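Local coordinates for protein putative L-alanine-DL-glutamate epimerase (Burkholderia xenovorans, PDB 3GO2) that binds magnesium and belongs to the mandelate racemase/muconate lactonizing enzyme family, probably acting as a racemase or epimerase, perhaps an L-alanine-DL-glutamate epimerase, at residues Leu95-Ala100 against Pro373-Asp378. Residues are numbered along the deposited sequence; the frame is centred on the assembly and turned at random.
Sequences LLDAKA and PGWGTD
In this enolase-superfamily fold, Asp97 on helix 82-103 of the N-terminal capping domain meets Gly374 and Trp375 in a loop near the C-terminus, between strand 366-368 and helix 381-386, that packs back against the capping domain. Trp375 N donates to Asp97 OD1 (3.0 Å, N-H...O angle 147°). It reaches the oxygen on its anti side, 33° out of the carboxylate plane. Asp97 CG, anti to the backbone N, sits 3.5 Å from Trp375 CD1. The carboxylate and indole planes are only 16° apart, but the carboxylate is displaced past the CD1 edge of the ring. Asp97 CA lies over one face of the indole, and Asp97 CB sits above the rim, 3.4 Å from Trp375 NE1. Leu96 CB approaches the benzene part obliquely, 3.9 Å from Trp375 CZ2. Gly374 CA comes within 3.0 Å of Asp97 OD1. Asp97 OD2 accepts a hydrogen bond from Trp34 N, and both OD2 and Asp378 OD1 form salt bridges with Lys101 NZ, whose charge probably offsets the proximity of the two acids. A water bridges helix and loop, hydrogen-bonded to Asp97 OD1 (3.0 Å) and Thr377 O (2.8 Å).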
loop_
_atom_site.group_PDB
_atom_site.type_symbol
_atom_site.label_atom_id
_atom_site.label_comp_id
_atom_site.label_asym_id
_atom_site.label_seq_id
_atom_site.Cartn_x
_atom_site.Cartn_y
_atom_site.Cartn_z
ATOM N N LEU A 95 -28.151 -32.389 -1.811
ATOM C CA LEU A 95 -29.072 -31.734 -2.764
ATOM C C LEU A 95 -28.570 -31.934 -4.194
ATOM O O LEU A 95 -29.352 -32.241 -5.103
ATOM C CB LEU A 95 -29.229 -30.253 -2.437
ATOM C CG LEU A 95 -30.154 -29.842 -1.304
ATOM C CD1 LEU A 95 -29.963 -28.387 -0.892
ATOM C CD2 LEU A 95 -31.600 -30.061 -1.743
ATOM N N LEU A 96 -27.272 -31.761 -4.413
ATOM C CA LEU A 96 -26.740 -31.914 -5.769
ATOM C C LEU A 96 -26.925 -33.341 -6.268
ATOM O O LEU A 96 -27.343 -33.559 -7.410
ATOM C CB LEU A 96 -25.267 -31.524 -5.824
ATOM C CG LEU A 96 -24.959 -30.040 -5.668
ATOM C CD1 LEU A 96 -23.450 -29.885 -5.411
ATOM C CD2 LEU A 96 -25.420 -29.224 -6.907
ATOM N N ASP A 97 -26.625 -34.316 -5.416
ATOM C CA ASP A 97 -26.806 -35.717 -5.787
ATOM C C ASP A 97 -28.270 -35.974 -6.209
ATOM O O ASP A 97 -28.566 -36.633 -7.236
ATOM C CB ASP A 97 -26.450 -36.621 -4.617
ATOM C CG ASP A 97 -26.303 -38.072 -5.015
ATOM O OD1 ASP A 97 -25.821 -38.350 -6.139
ATOM O OD2 ASP A 97 -26.662 -38.946 -4.182
ATOM N N ALA A 98 -29.198 -35.487 -5.383
ATOM C CA ALA A 98 -30.629 -35.704 -5.635
ATOM C C ALA A 98 -31.090 -35.019 -6.928
ATOM O O ALA A 98 -31.879 -35.572 -7.703
ATOM C CB ALA A 98 -31.459 -35.248 -4.438
ATOM N N LYS A 99 -30.586 -33.821 -7.169
ATOM C CA LYS A 99 -30.903 -33.096 -8.378
ATOM C C LYS A 99 -30.366 -33.800 -9.618
ATOM O O LYS A 99 -31.091 -33.959 -10.603
ATOM C CB LYS A 99 -30.361 -31.681 -8.306
ATOM C CG LYS A 99 -30.716 -30.836 -9.525
ATOM C CD LYS A 99 -30.419 -29.356 -9.297
ATOM C CE LYS A 99 -30.952 -28.472 -10.402
ATOM N NZ LYS A 99 -30.884 -26.974 -10.167
ATOM N N ALA A 100 -29.107 -34.216 -9.574
ATOM C CA ALA A 100 -28.520 -34.934 -10.683
ATOM C C ALA A 100 -29.275 -36.243 -10.942
ATOM O O ALA A 100 -29.570 -36.561 -12.080
ATOM C CB ALA A 100 -27.030 -35.217 -10.430
ATOM N N PRO A 373 -25.780 -41.729 -12.682
ATOM C CA PRO A 373 -26.472 -40.550 -12.163
ATOM C C PRO A 373 -26.049 -40.249 -10.716
ATOM O O PRO A 373 -25.974 -41.160 -9.896
ATOM C CB PRO A 373 -27.953 -40.937 -12.237
ATOM C CG PRO A 373 -27.996 -41.944 -13.392
ATOM C CD PRO A 373 -26.718 -42.711 -13.273
ATOM N N GLY A 374 -25.811 -38.983 -10.427
ATOM C CA GLY A 374 -25.357 -38.570 -9.119
ATOM C C GLY A 374 -23.840 -38.591 -8.994
ATOM O O GLY A 374 -23.117 -38.454 -9.973
ATOM N N TRP A 375 -23.361 -38.746 -7.769
ATOM C CA TRP A 375 -21.939 -38.721 -7.481
ATOM C C TRP A 375 -21.183 -39.913 -8.034
ATOM O O TRP A 375 -20.004 -39.783 -8.381
ATOM C CB TRP A 375 -21.681 -38.633 -5.978
ATOM C CG TRP A 375 -22.141 -37.364 -5.327
ATOM C CD1 TRP A 375 -22.944 -37.273 -4.239
ATOM C CD2 TRP A 375 -21.765 -36.015 -5.667
ATOM N NE1 TRP A 375 -23.145 -35.950 -3.896
ATOM C CE2 TRP A 375 -22.429 -35.156 -4.761
ATOM C CE3 TRP A 375 -20.920 -35.449 -6.630
ATOM C CZ2 TRP A 375 -22.280 -33.754 -4.804
ATOM C CZ3 TRP A 375 -20.787 -34.037 -6.665
ATOM C CH2 TRP A 375 -21.469 -33.226 -5.777
ATOM N N GLY A 376 -21.851 -41.077 -8.112
ATOM C CA GLY A 376 -21.189 -42.281 -8.628
ATOM C C GLY A 376 -21.113 -43.449 -7.658
ATOM O O GLY A 376 -20.636 -44.530 -8.006
ATOM N N THR A 377 -21.545 -43.233 -6.413
ATOM C CA THR A 377 -21.636 -44.323 -5.435
ATOM C C THR A 377 -22.651 -43.934 -4.370
ATOM O O THR A 377 -22.873 -42.750 -4.134
ATOM C CB THR A 377 -20.252 -44.636 -4.842
ATOM O OG1 THR A 377 -20.262 -45.907 -4.183
ATOM C CG2 THR A 377 -19.824 -43.558 -3.817
ATOM N N ASP A 378 -23.298 -44.930 -3.763
ATOM C CA ASP A 378 -24.274 -44.730 -2.701
ATOM C C ASP A 378 -23.819 -45.500 -1.471
ATOM O O ASP A 378 -23.366 -46.639 -1.578
ATOM C CB ASP A 378 -25.639 -45.283 -3.114
ATOM C CG ASP A 378 -26.269 -44.509 -4.248
ATOM O OD1 ASP A 378 -26.175 -43.250 -4.252
ATOM O OD2 ASP A 378 -26.888 -45.166 -5.127
HETATM O O HOH W 1 -24.470 -40.899 -5.422
#